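Local coordinates for class II aldolase/adducin domain protein (Pseudomonas syringae pv. phaseolicola 1448A, PDB 3OCR) that is of unconfirmed function but belongs to the class II aldolase/adducin family, and is probably a lyase-like enzyme or, less certainly, an actin-filament binder, at residues 50-53 and 54-57; 209-212 and 213-217; 222-225 and 226-229. All blocks are in the same frame, centred on the assembly; numbering follows the deposited sequence.

Contact 1. Residues 50-53 and 54-57; sequences WTDH and IYTH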
loop_
_atom_site.group_PDB
_atom_site.type_symbol
_atom_site.label_atom_id
_atom_site.label_comp_id
_atom_site.label_asym_id
_atom_site.label_seq_id
_atom_site.Cartn_x
_atom_site.Cartn_y
_atom_site.Cartn_z
ATOM N N TRP A 50 11.882 -4.929 0.867
ATOM C CA TRP A 50 12.045 -6.284 0.335
ATOM C C TRP A 50 12.370 -7.283 1.449
ATOM O O TRP A 50 13.019 -8.286 1.201
ATOM C CB TRP A 50 13.146 -6.352 -0.738
ATOM C CG TRP A 50 12.973 -5.436 -1.929
ATOM C CD1 TRP A 50 11.800 -4.980 -2.452
ATOM C CD2 TRP A 50 14.016 -4.894 -2.748
ATOM N NE1 TRP A 50 12.044 -4.180 -3.545
ATOM C CE2 TRP A 50 13.394 -4.108 -3.750
ATOM C CE3 TRP A 50 15.413 -4.993 -2.733
ATOM C CZ2 TRP A 50 14.126 -3.411 -4.726
ATOM C CZ3 TRP A 50 16.145 -4.302 -3.699
ATOM C CH2 TRP A 50 15.497 -3.521 -4.687
ATOM N N THR A 51 11.940 -6.992 2.670
ATOM C CA THR A 51 12.432 -7.720 3.844
ATOM C C THR A 51 11.371 -8.638 4.420
ATOM O O THR A 51 10.188 -8.432 4.205
ATOM C CB THR A 51 12.834 -6.779 4.989
ATOM O OG1 THR A 51 11.710 -5.962 5.340
ATOM C CG2 THR A 51 14.008 -5.917 4.613
ATOM N N ASP A 52 11.829 -9.623 5.188
ATOM C CA ASP A 52 10.965 -10.530 5.908
ATOM C C ASP A 52 11.568 -10.624 7.322
ATOM O O ASP A 52 12.138 -11.643 7.733
ATOM C CB ASP A 52 10.884 -11.872 5.136
ATOM C CG ASP A 52 10.189 -12.971 5.908
ATOM O OD1 ASP A 52 9.313 -12.664 6.737
ATOM O OD2 ASP A 52 10.516 -14.153 5.663
ATOM N N HIS A 53 11.456 -9.504 8.047
ATOM C CA HIS A 53 11.958 -9.386 9.417
ATOM C C HIS A 53 13.431 -9.790 9.447
ATOM O O HIS A 53 14.238 -9.221 8.722
ATOM C CB HIS A 53 11.104 -10.216 10.393
ATOM C CG HIS A 53 11.305 -9.858 11.837
ATOM N ND1 HIS A 53 11.279 -8.554 12.297
ATOM C CD2 HIS A 53 11.526 -10.635 12.926
ATOM C CE1 HIS A 53 11.491 -8.547 13.601
ATOM N NE2 HIS A 53 11.637 -9.796 14.011
ATOM N N ILE A 54 13.781 -10.793 10.242
ATOM C CA ILE A 54 15.183 -11.182 10.367
ATOM C C ILE A 54 15.591 -12.349 9.474
ATOM O O ILE A 54 16.686 -12.892 9.635
ATOM C CB ILE A 54 15.574 -11.494 11.831
ATOM C CG1 ILE A 54 14.579 -12.465 12.461
ATOM C CG2 ILE A 54 15.677 -10.204 12.636
ATOM C CD1 ILE A 54 15.108 -13.197 13.674
ATOM N N TYR A 55 14.708 -12.753 8.572
ATOM C CA TYR A 55 14.961 -13.908 7.748
ATOM C C TYR A 55 15.414 -13.423 6.358
ATOM O O TYR A 55 15.368 -12.225 6.065
ATOM C CB TYR A 55 13.720 -14.797 7.735
ATOM C CG TYR A 55 13.181 -14.979 9.147
ATOM C CD1 TYR A 55 13.845 -15.806 10.061
ATOM C CD2 TYR A 55 12.046 -14.286 9.588
ATOM C CE1 TYR A 55 13.386 -15.958 11.367
ATOM C CE2 TYR A 55 11.570 -14.432 10.894
ATOM C CZ TYR A 55 12.255 -15.270 11.786
ATOM O OH TYR A 55 11.826 -15.441 13.083
ATOM N N THR A 56 15.879 -14.335 5.521
ATOM C CA THR A 56 16.533 -13.987 4.242
ATOM C C THR A 56 17.847 -13.200 4.373
ATOM O O THR A 56 18.094 -12.510 5.353
ATOM C CB THR A 56 15.578 -13.341 3.187
ATOM O OG1 THR A 56 15.535 -11.914 3.334
ATOM C CG2 THR A 56 14.176 -13.959 3.258
ATOM N N HIS A 57 18.681 -13.329 3.348
ATOM C CA HIS A 57 20.074 -12.959 3.421
ATOM C C HIS A 57 20.631 -12.569 2.071
ATOM O O HIS A 57 20.191 -13.088 1.032
ATOM C CB HIS A 57 20.875 -14.143 3.944
ATOM C CG HIS A 57 20.392 -14.653 5.265
ATOM N ND1 HIS A 57 20.700 -14.030 6.455
ATOM C CD2 HIS A 57 19.597 -15.704 5.582
ATOM C CE1 HIS A 57 20.118 -14.677 7.448
ATOM N NE2 HIS A 57 19.443 -15.695 6.947
HETATM O O HOH W 1 13.183 -10.882 2.106
HETATM O O HOH W 2 14.544 -9.337 6.007
#
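The His-53 imidazole carries Ile-54 CG2 over one face, 4.2 Å above the ring plane and displaced toward the rim, while Tyr-55 CE2 reaches its edge near that plane. The phenol ring of Tyr-55 has Ile-54 CG1 over one of its faces. The Ile-54 side chain runs beside that of His-53, pointing the same way, with CG1 also coming to 3.6 Å from His-53 CD2. Its chi1 of 50° sets CG1 between the backbone N and the carbonyl carbon and CG2 beside the N, which is consistent with CG2 serving the imidazole and CG1 the phenol ring. Asp-52 approaches Tyr-55 at a slant: its OD2 is 3.9 Å from Tyr-55 CB, and its backbone O is 3.2 Å from Tyr-55 CD2.

The backbone under these groups is a type II' beta turn from Asp-52 to Tyr-55, within the loop joining helix 29-47 to strand 58-61 of the class II aldolase/adducin fold. Tyr-55 N closes it on Asp-52 O at 2.9 Å, with a fairly straight N-H...O angle of 161°. His-53 takes the positive phi (54°) that the first corner of such a turn demands. A water inside the loop accepts from Asp-52 N and donates to His-53 O and Tyr-55 O, gripping three backbone polar atoms at once. Thr-56 OG1 donates to Tyr-55 O at 2.8 Å and receives a proton from a second water, which also donates to Trp-50 O at 2.8 Å.

The polar ends find their partners outside the loop: Asp-52 OD2 bonds to His-129 ND1 of the same chain and to His-149 NE2 of the second subunit, while Tyr-55 OH and His-53 NE2 bond to ND1 and O, respectively, of that subunit's His-256.

Contact 2. Residues 209-212 and 213-217; sequences LEYA and CNIQI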
loop_
_atom_site.group_PDB
_atom_site.type_symbol
_atom_site.label_atom_id
_atom_site.label_comp_id
_atom_site.label_asym_id
_atom_site.label_seq_id
_atom_site.Cartn_x
_atom_site.Cartn_y
_atom_site.Cartn_z
ATOM N N LEU A 209 13.267 -7.425 -11.042
ATOM C CA LEU A 209 12.442 -8.617 -10.933
ATOM C C LEU A 209 11.284 -8.356 -9.962
ATOM O O LEU A 209 10.155 -8.777 -10.211
ATOM C CB LEU A 209 13.265 -9.824 -10.472
ATOM C CG LEU A 209 12.531 -11.178 -10.461
ATOM C CD1 LEU A 209 11.950 -11.509 -11.859
ATOM C CD2 LEU A 209 13.417 -12.323 -9.903
ATOM N N GLU A 210 11.583 -7.663 -8.867
ATOM C CA GLU A 210 10.609 -7.383 -7.832
ATOM C C GLU A 210 9.517 -6.480 -8.441
ATOM O O GLU A 210 8.303 -6.721 -8.248
ATOM C CB GLU A 210 11.290 -6.626 -6.667
ATOM C CG GLU A 210 10.273 -6.083 -5.658
ATOM C CD GLU A 210 9.502 -7.184 -4.944
ATOM O OE1 GLU A 210 10.069 -8.304 -4.765
ATOM O OE2 GLU A 210 8.333 -6.921 -4.559
ATOM N N TYR A 211 9.936 -5.484 -9.218
ATOM C CA TYR A 211 8.960 -4.639 -9.908
ATOM C C TYR A 211 8.120 -5.420 -10.927
ATOM O O TYR A 211 6.914 -5.222 -11.012
ATOM C CB TYR A 211 9.616 -3.460 -10.590
ATOM C CG TYR A 211 8.632 -2.300 -10.835
ATOM C CD1 TYR A 211 7.676 -1.943 -9.868
ATOM C CD2 TYR A 211 8.668 -1.567 -12.011
ATOM C CE1 TYR A 211 6.781 -0.870 -10.083
ATOM C CE2 TYR A 211 7.793 -0.495 -12.232
ATOM C CZ TYR A 211 6.864 -0.147 -11.266
ATOM O OH TYR A 211 6.002 0.903 -11.494
ATOM N N ALA A 212 8.768 -6.252 -11.720
ATOM C CA ALA A 212 8.019 -7.106 -12.672
ATOM C C ALA A 212 6.949 -7.893 -11.917
ATOM O O ALA A 212 5.813 -7.965 -12.369
ATOM C CB ALA A 212 8.963 -8.031 -13.441
ATOM N N CYS A 213 7.285 -8.444 -10.749
ATOM C CA CYS A 213 6.291 -9.153 -9.963
ATOM C C CYS A 213 5.173 -8.250 -9.439
ATOM O O CYS A 213 4.034 -8.658 -9.507
ATOM C CB CYS A 213 6.891 -9.965 -8.807
ATOM S SG CYS A 213 8.079 -11.234 -9.303
ATOM N N ASN A 214 5.493 -7.064 -8.899
ATOM C CA ASN A 214 4.454 -6.116 -8.490
ATOM C C ASN A 214 3.397 -5.905 -9.599
ATOM O O ASN A 214 2.174 -5.863 -9.361
ATOM C CB ASN A 214 5.041 -4.719 -8.208
ATOM C CG ASN A 214 6.065 -4.675 -7.075
ATOM O OD1 ASN A 214 6.980 -3.835 -7.114
ATOM N ND2 ASN A 214 5.877 -5.483 -6.026
ATOM N N ILE A 215 3.896 -5.707 -10.803
ATOM C CA ILE A 215 3.097 -5.338 -11.913
ATOM C C ILE A 215 2.236 -6.570 -12.265
ATOM O O ILE A 215 1.061 -6.423 -12.591
ATOM C CB ILE A 215 3.995 -4.988 -13.153
ATOM C CG1 ILE A 215 4.641 -3.611 -13.013
ATOM C CG2 ILE A 215 3.169 -5.081 -14.440
ATOM C CD1 ILE A 215 5.911 -3.469 -13.887
ATOM N N GLN A 216 2.812 -7.759 -12.178
ATOM C CA GLN A 216 2.045 -8.996 -12.595
ATOM C C GLN A 216 0.803 -9.233 -11.718
ATOM O O GLN A 216 -0.268 -9.637 -12.209
ATOM C CB GLN A 216 2.895 -10.244 -12.454
ATOM C CG GLN A 216 2.065 -11.575 -12.889
ATOM C CD GLN A 216 2.984 -12.754 -13.173
ATOM O OE1 GLN A 216 3.997 -12.610 -13.859
ATOM N NE2 GLN A 216 2.646 -13.916 -12.644
ATOM N N ILE A 217 0.985 -9.036 -10.417
ATOM C CA ILE A 217 -0.063 -9.277 -9.438
ATOM C C ILE A 217 -1.249 -8.329 -9.729
ATOM O O ILE A 217 -2.391 -8.773 -9.757
ATOM C CB ILE A 217 0.446 -9.105 -7.973
ATOM C CG1 ILE A 217 1.498 -10.169 -7.619
ATOM C CG2 ILE A 217 -0.730 -9.194 -6.934
ATOM C CD1 ILE A 217 1.148 -11.599 -8.097
#
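Tyr-211 and Ile-215, one helical turn apart, meet through a CH-pi contact: Ile-215 CD1 is 4.0 Å from the Tyr-211 ring centroid and 21° off the ring normal, hence over the face, though displaced toward the rim. Asn-214 approaches the same ring at its edge, its OD1 lying in the ring plane 3.4 Å from Tyr-211 CD1, with amide and ring planes nearly perpendicular at 76°. With chi1 of -62°, Asn-214 CG lies beside its own backbone N, and the amide folds back over the preceding turn. There ND2 makes a weak hydrogen bond of 3.2 Å to Glu-210 OE2; its stronger partner is Asp-132 OD2, just as Glu-210 OE1 is held by Thr-130 OG1.

These side chains are spaced by regular alpha-helical bonding, as in Asn-214 N to Glu-210 O at 2.9 Å and Ile-215 N to Tyr-211 O at 3.1 Å. Tyr-211 OH hydrogen-bonds to His-129 O of the third subunit.

All of it lies on helix 199-219, where Cys-213 and Gln-216 pack on Val-136 of helix 131-137, Ala-212 and Ile-215 on His-149 of helix 148-151, and Leu-209 and Glu-210 on Leu-192 of strand 191-196.

Contact 3. Residues 222-225 and 226-229; sequences AGNA and ELVF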
loop_
_atom_site.group_PDB
_atom_site.type_symbol
_atom_site.label_atom_id
_atom_site.label_comp_id
_atom_site.label_asym_id
_atom_site.label_seq_id
_atom_site.Cartn_x
_atom_site.Cartn_y
_atom_site.Cartn_z
ATOM N N ALA A 222 -8.010 -9.621 -12.778
ATOM C CA ALA A 222 -9.221 -10.243 -13.364
ATOM C C ALA A 222 -8.992 -11.595 -13.982
ATOM O O ALA A 222 -9.873 -12.098 -14.682
ATOM C CB ALA A 222 -9.927 -9.310 -14.368
ATOM N N GLY A 223 -7.856 -12.227 -13.698
ATOM C CA GLY A 223 -7.566 -13.531 -14.301
ATOM C C GLY A 223 -6.538 -13.402 -15.413
ATOM O O GLY A 223 -6.454 -12.369 -16.095
ATOM N N ASN A 224 -5.756 -14.457 -15.596
ATOM C CA ASN A 224 -4.772 -14.502 -16.683
ATOM C C ASN A 224 -5.431 -14.416 -18.081
ATOM O O ASN A 224 -4.843 -13.888 -19.033
ATOM C CB ASN A 224 -3.875 -15.755 -16.519
ATOM C CG ASN A 224 -2.828 -15.598 -15.418
ATOM O OD1 ASN A 224 -2.701 -14.533 -14.800
ATOM N ND2 ASN A 224 -2.048 -16.672 -15.173
ATOM N N ALA A 225 -6.673 -14.890 -18.190
ATOM C CA ALA A 225 -7.384 -14.847 -19.472
ATOM C C ALA A 225 -7.685 -13.417 -19.984
ATOM O O ALA A 225 -8.005 -13.241 -21.139
ATOM C CB ALA A 225 -8.655 -15.682 -19.413
ATOM N N GLU A 226 -7.542 -12.398 -19.133
ATOM C CA GLU A 226 -7.755 -11.020 -19.587
ATOM C C GLU A 226 -6.476 -10.376 -20.134
ATOM O O GLU A 226 -6.500 -9.251 -20.657
ATOM C CB GLU A 226 -8.352 -10.169 -18.461
ATOM C CG GLU A 226 -9.686 -10.686 -17.954
ATOM C CD GLU A 226 -10.845 -10.400 -18.922
ATOM O OE1 GLU A 226 -10.611 -9.810 -20.014
ATOM O OE2 GLU A 226 -11.992 -10.752 -18.581
ATOM N N LEU A 227 -5.363 -11.099 -20.026
ATOM C CA LEU A 227 -4.066 -10.534 -20.346
ATOM C C LEU A 227 -3.787 -10.502 -21.837
ATOM O O LEU A 227 -4.209 -11.403 -22.576
ATOM C CB LEU A 227 -2.959 -11.289 -19.605
ATOM C CG LEU A 227 -2.979 -11.241 -18.082
ATOM C CD1 LEU A 227 -1.924 -12.171 -17.549
ATOM C CD2 LEU A 227 -2.729 -9.847 -17.571
ATOM N N VAL A 228 -3.121 -9.442 -22.276
ATOM C CA VAL A 228 -2.567 -9.385 -23.642
ATOM C C VAL A 228 -1.122 -9.865 -23.611
ATOM O O VAL A 228 -0.265 -9.281 -22.935
ATOM C CB VAL A 228 -2.569 -7.951 -24.259
ATOM C CG1 VAL A 228 -1.917 -7.958 -25.635
ATOM C CG2 VAL A 228 -3.938 -7.405 -24.367
ATOM N N PHE A 229 -0.862 -10.916 -24.382
ATOM C CA PHE A 229 0.484 -11.443 -24.569
ATOM C C PHE A 229 1.010 -10.941 -25.914
ATOM O O PHE A 229 0.487 -11.352 -26.972
ATOM C CB PHE A 229 0.444 -12.985 -24.569
ATOM C CG PHE A 229 0.081 -13.589 -23.234
ATOM C CD1 PHE A 229 1.077 -14.064 -22.384
ATOM C CD2 PHE A 229 -1.249 -13.676 -22.824
ATOM C CE1 PHE A 229 0.745 -14.614 -21.140
ATOM C CE2 PHE A 229 -1.585 -14.227 -21.577
ATOM C CZ PHE A 229 -0.593 -14.696 -20.740
HETATM O O HOH W 3 -12.400 -11.484 -15.729
HETATM O O HOH W 4 -5.011 -13.976 -22.288
#
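Ala-222, just ahead of the turn, has its CB 3.8 Å from Glu-226 CG, an apolar touch along the aliphatic part of the glutamate. Its carbonyl O is tied to the far end of the same side chain by a water that donates to Ala-222 O at 2.8 Å and to Glu-226 OE2 at 3.0 Å; the bend at chi2 (-75°) of Glu-226 brings the carboxylate round. Next, Gly-223 has a positive phi of 104°, a backbone shape that suits a residue without a side chain, and its O accepts from Glu-226 N at 3.2 Å. Asn-224 repeats the bond, though not the positive phi: its O accepts from Leu-227 N at 3.0 Å. These two successive i-to-i+3 bonds are the signature of a 3-10 turn, with each donor well above the carbonyl plane. The Asn-224 and Leu-227 side chains then run alongside each other, OD1 lying 3.7 Å from Leu-227 CD1 while bonding to Gln-220 NE2.

The turn lies between helices 199-219 and 232-243. Leu-227 and Phe-229 pack on the loop 144-146 leading to helix 148-151, and Val-228 O bonds to Asn-189 ND2 of the third subunit, between its strands 184-187 and 191-196.

Overall arrangement
Along the chain the three contacts follow in series, and contact 2 lies between the others in space as well: its centre is about 18 Å from that of contact 1 and about 15 Å from that of contact 3. Contacts 1 and 2 touch directly, with Trp-50 NE1 3.3 Å from Glu-210 CG. Contacts 2 and 3 come no nearer than about 6 Å, and contacts 1 and 3 no nearer than about 21 Å. All three meet neighbouring subunits. His-129 connects two of them across the tetramer, since it bonds to Asp-52 within its chain while the Tyr-211 hydroxyl of another subunit hydrogen-bonds to its carbonyl O.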